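Phosphopantetheine attachment site family protein (PDB 4HKG) is a free-standing peptidyl carrier protein that probably carries pathway intermediates on a phosphopantetheine arm in an uncharacterized secondary metabolic pathway. Local coordinates at residues A12-R15 with T16-K20; L46-S49 with G50-D54. One frame throughout, in Å; residues are numbered along the deposited sequence.

Contact 1 of 2, residues A12-R15 with T16-K20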
loop_
_atom_site.group_PDB
_atom_site.type_symbol
_atom_site.label_atom_id
_atom_site.label_comp_id
_atom_site.label_asym_id
_atom_site.label_seq_id
_atom_site.Cartn_x
_atom_site.Cartn_y
_atom_site.Cartn_z
ATOM N N ALA A 12 -4.369 1.738 -6.993
ATOM C CA ALA A 12 -5.791 1.652 -6.648
ATOM C C ALA A 12 -6.041 0.552 -5.607
ATOM O O ALA A 12 -6.815 0.735 -4.661
ATOM C CB ALA A 12 -6.626 1.410 -7.890
ATOM N N ILE A 13 -5.382 -0.592 -5.770
ATOM C CA ILE A 13 -5.524 -1.688 -4.809
ATOM C C ILE A 13 -4.996 -1.287 -3.430
ATOM O O ILE A 13 -5.681 -1.473 -2.413
ATOM C CB ILE A 13 -4.857 -2.987 -5.343
ATOM C CG1 ILE A 13 -5.693 -3.541 -6.500
ATOM C CG2 ILE A 13 -4.632 -4.008 -4.213
ATOM C CD1 ILE A 13 -5.193 -4.839 -7.079
ATOM N N ILE A 14 -3.798 -0.712 -3.391
ATOM C CA ILE A 14 -3.199 -0.313 -2.126
ATOM C C ILE A 14 -4.043 0.761 -1.447
ATOM O O ILE A 14 -4.277 0.697 -0.243
ATOM C CB ILE A 14 -1.746 0.152 -2.323
ATOM C CG1 ILE A 14 -0.866 -1.016 -2.771
ATOM C CG2 ILE A 14 -1.187 0.720 -1.027
ATOM C CD1 ILE A 14 0.468 -0.582 -3.361
ATOM N N ARG A 15 -4.520 1.732 -2.211
ATOM C CA ARG A 15 -5.370 2.776 -1.650
ATOM C C ARG A 15 -6.632 2.192 -1.021
ATOM O O ARG A 15 -7.070 2.634 0.047
ATOM C CB ARG A 15 -5.717 3.796 -2.735
ATOM C CG ARG A 15 -6.422 5.055 -2.265
ATOM C CD ARG A 15 -6.683 5.957 -3.478
ATOM N NE ARG A 15 -6.981 7.343 -3.133
ATOM C CZ ARG A 15 -7.066 8.322 -4.023
ATOM N NH1 ARG A 15 -6.858 8.062 -5.308
ATOM N NH2 ARG A 15 -7.342 9.557 -3.636
ATOM N N THR A 16 -7.204 1.191 -1.677
ATOM C CA THR A 16 -8.377 0.515 -1.153
ATOM C C THR A 16 -8.061 -0.192 0.161
ATOM O O THR A 16 -8.814 -0.087 1.136
ATOM C CB THR A 16 -8.929 -0.499 -2.182
ATOM O OG1 THR A 16 -9.292 0.193 -3.384
ATOM C CG2 THR A 16 -10.143 -1.230 -1.623
ATOM N N LEU A 17 -6.945 -0.911 0.196
ATOM C CA LEU A 17 -6.534 -1.596 1.415
ATOM C C LEU A 17 -6.297 -0.614 2.561
ATOM O O LEU A 17 -6.755 -0.839 3.694
ATOM C CB LEU A 17 -5.259 -2.412 1.192
ATOM C CG LEU A 17 -5.347 -3.598 0.236
ATOM C CD1 LEU A 17 -3.959 -4.173 0.016
ATOM C CD2 LEU A 17 -6.279 -4.657 0.783
ATOM N N VAL A 18 -5.572 0.461 2.283
ATOM C CA VAL A 18 -5.257 1.447 3.303
ATOM C C VAL A 18 -6.529 2.114 3.826
ATOM O O VAL A 18 -6.723 2.233 5.039
ATOM C CB VAL A 18 -4.239 2.478 2.763
ATOM C CG1 VAL A 18 -4.121 3.671 3.692
ATOM C CG2 VAL A 18 -2.881 1.812 2.532
ATOM N N ALA A 19 -7.410 2.530 2.923
ATOM C CA ALA A 19 -8.652 3.192 3.312
ATOM C C ALA A 19 -9.525 2.280 4.172
ATOM O O ALA A 19 -10.113 2.725 5.162
ATOM C CB ALA A 19 -9.409 3.660 2.083
ATOM N N LYS A 20 -9.613 1.006 3.806
ATOM C CA LYS A 20 -10.404 0.058 4.579
ATOM C C LYS A 20 -9.841 -0.101 5.992
ATOM O O LYS A 20 -10.602 -0.162 6.965
ATOM C CB LYS A 20 -10.480 -1.291 3.859
ATOM C CG LYS A 20 -11.416 -1.314 2.643
ATOM C CD LYS A 20 -12.850 -1.681 3.015
ATOM C CE LYS A 20 -13.753 -1.728 1.782
ATOM N NZ LYS A 20 -15.012 -2.481 2.059
#
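Ile14 and Val18, one turn apart on helix 7-22, meet through their CG2 methyls at 4.1 Å on the buried side of the helix. Val18 CG2 also lies 3.3 Å from Ile14 O, because the methyl stands beside its own backbone N, with CG1 anti to that N (chi1 168°). This is the densely packed part of the contact: Ile14 reaches Leu74 and Leu78 of helix 71-82, and Val18 meets Phe35, Tyr38 and Leu40 of the following loop. Between the two residues, Val18 N donates to Ile14 O at 2.8 Å.

Ile13 and Leu17, both partly exposed, approach more loosely, Ile13 CG2 to Leu17 CD1 at 4.3 Å, on a flank that looks onto helix 42-56. The solvent side is polar. There Thr16 OG1 donates to Ala12 O at 2.8 Å, and Thr16 N donates to the same oxygen at 3.0 Å; the two arrive from opposite faces of the carbonyl plane, each tilted from it by about 30°. Ala12 O thus accepts both the hydroxyl hydrogen and the amide hydrogen of Thr16, which uses the hydroxyl's hydrogen within the helix itself and, with OG1 beside the backbone N (chi1 -60°), ties its rotation to the backbone one turn earlier.

Contact 2 of 2, residues L46-S49 with G50-D54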
loop_
_atom_site.group_PDB
_atom_site.type_symbol
_atom_site.label_atom_id
_atom_site.label_comp_id
_atom_site.label_asym_id
_atom_site.label_seq_id
_atom_site.Cartn_x
_atom_site.Cartn_y
_atom_site.Cartn_z
ATOM N N LEU A 46 1.241 -4.177 8.850
ATOM C CA LEU A 46 1.217 -5.632 8.796
ATOM C C LEU A 46 -0.020 -6.160 8.047
ATOM O O LEU A 46 0.075 -7.095 7.232
ATOM C CB LEU A 46 1.290 -6.201 10.214
ATOM C CG LEU A 46 1.137 -7.715 10.339
ATOM C CD1 LEU A 46 2.236 -8.429 9.557
ATOM C CD2 LEU A 46 1.141 -8.143 11.803
ATOM N N SER A 47 -1.177 -5.563 8.310
ATOM C CA SER A 47 -2.405 -5.926 7.596
ATOM C C SER A 47 -2.268 -5.716 6.090
ATOM O O SER A 47 -2.576 -6.611 5.293
ATOM C CB SER A 47 -3.587 -5.110 8.129
ATOM O OG SER A 47 -4.740 -5.277 7.309
ATOM N N VAL A 48 -1.826 -4.530 5.698
ATOM C CA VAL A 48 -1.716 -4.182 4.290
ATOM C C VAL A 48 -0.685 -5.039 3.563
ATOM O O VAL A 48 -0.962 -5.576 2.488
ATOM C CB VAL A 48 -1.402 -2.675 4.119
ATOM C CG1 VAL A 48 -1.085 -2.343 2.663
ATOM C CG2 VAL A 48 -2.566 -1.832 4.628
ATOM N N SER A 49 0.504 -5.177 4.140
ATOM C CA SER A 49 1.526 -5.988 3.498
ATOM C C SER A 49 1.107 -7.455 3.406
ATOM O O SER A 49 1.331 -8.099 2.378
ATOM C CB SER A 49 2.881 -5.821 4.196
ATOM O OG SER A 49 2.841 -6.211 5.561
ATOM N N GLY A 50 0.483 -7.974 4.463
ATOM C CA GLY A 50 0.010 -9.346 4.459
ATOM C C GLY A 50 -1.063 -9.587 3.411
ATOM O O GLY A 50 -1.083 -10.619 2.735
ATOM N N ASP A 51 -1.974 -8.628 3.276
ATOM C CA ASP A 51 -3.006 -8.716 2.252
ATOM C C ASP A 51 -2.393 -8.668 0.852
ATOM O O ASP A 51 -2.806 -9.411 -0.045
ATOM C CB ASP A 51 -4.054 -7.612 2.432
ATOM C CG ASP A 51 -5.026 -7.901 3.571
ATOM O OD1 ASP A 51 -4.992 -9.016 4.133
ATOM O OD2 ASP A 51 -5.857 -7.024 3.885
ATOM N N LEU A 52 -1.388 -7.815 0.670
ATOM C CA LEU A 52 -0.685 -7.765 -0.604
ATOM C C LEU A 52 0.027 -9.084 -0.906
ATOM O O LEU A 52 0.105 -9.494 -2.066
ATOM C CB LEU A 52 0.285 -6.583 -0.655
ATOM C CG LEU A 52 -0.382 -5.211 -0.789
ATOM C CD1 LEU A 52 0.650 -4.104 -0.557
ATOM C CD2 LEU A 52 -1.080 -5.042 -2.135
ATOM N N GLU A 53 0.536 -9.764 0.123
ATOM C CA GLU A 53 1.110 -11.094 -0.090
ATOM C C GLU A 53 0.051 -12.049 -0.624
ATOM O O GLU A 53 0.312 -12.822 -1.546
ATOM C CB GLU A 53 1.702 -11.665 1.194
ATOM C CG GLU A 53 2.925 -10.925 1.691
ATOM C CD GLU A 53 3.524 -11.561 2.924
ATOM O OE1 GLU A 53 2.753 -12.049 3.780
ATOM O OE2 GLU A 53 4.768 -11.594 3.032
ATOM N N ASP A 54 -1.144 -11.989 -0.037
ATOM C CA ASP A 54 -2.257 -12.827 -0.477
ATOM C C ASP A 54 -2.609 -12.566 -1.935
ATOM O O ASP A 54 -2.940 -13.492 -2.667
ATOM C CB ASP A 54 -3.507 -12.590 0.380
ATOM C CG ASP A 54 -3.326 -12.999 1.827
ATOM O OD1 ASP A 54 -2.436 -13.824 2.126
ATOM O OD2 ASP A 54 -4.089 -12.481 2.676
HETATM O O HOH W 1 -5.209 -4.523 4.613
#
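Val48 and Leu52 pack one turn apart along helix 42-56, part of the helical bundle of the carrier-protein fold. They lie side by side and point the same way, Val48 CG1 being 4.1 Å from Leu52 CD1, while Leu52 CG lies 3.3 Å from Val48 O. From there the leucine extends inward to Ile14 and Leu17 of helix 7-22 and to Leu74 and Leu78 of helix 71-82.

The remaining side chains are placed by polar groups. Ser49 turns OG into the place between its backbone N and carbonyl carbon (chi1 60°), from which the hydroxyl bonds back to Ala45 O, within the same helix. Gly50 presents only backbone here, its N donating to Leu46 O at 2.9 Å. Glu53 folds CG over Ser49 O at 3.3 Å and then runs extended to its carboxylate, where OE2 accepts a bond from Leu60 N and so joins the helix to the loop beyond it.

On the side near helix 7-22, Ser47 and Asp51 are paired indirectly. Ser47 holds OG anti to its backbone N (chi1 170°) while Asp51 CG stands beside its own N (chi1 -77°), so the two polar ends come near without touching. Asp51 CG sits 3.3 Å from Ser47 O, but Asp51 OD2 remains 4.0 Å from Ser47 OG. One water bridges the two side chains: it donates to Asp51 OD2 at 2.7 Å and is hydrogen-bonded to Ser47 OG at 2.8 Å.

How the contacts relate
Contact 1 comes first along the chain, within helix 7-22, and contact 2 follows within helix 42-56, the next helix; their centres are 11 Å apart. The two helices meet directly: Leu17 CD1 lies 3.7 Å from Leu52 CD2, and Ile14 CG1 lies 4.1 Å from that same methyl. Leu17 CD2 also packs against Asp51 OD2, so the interface runs from the apolar interior out to the polar edge of contact 2. Helix 71-82 packs against both contacts. Three helices thereby share one apolar core, consistent with the compact bundle of carrier proteins.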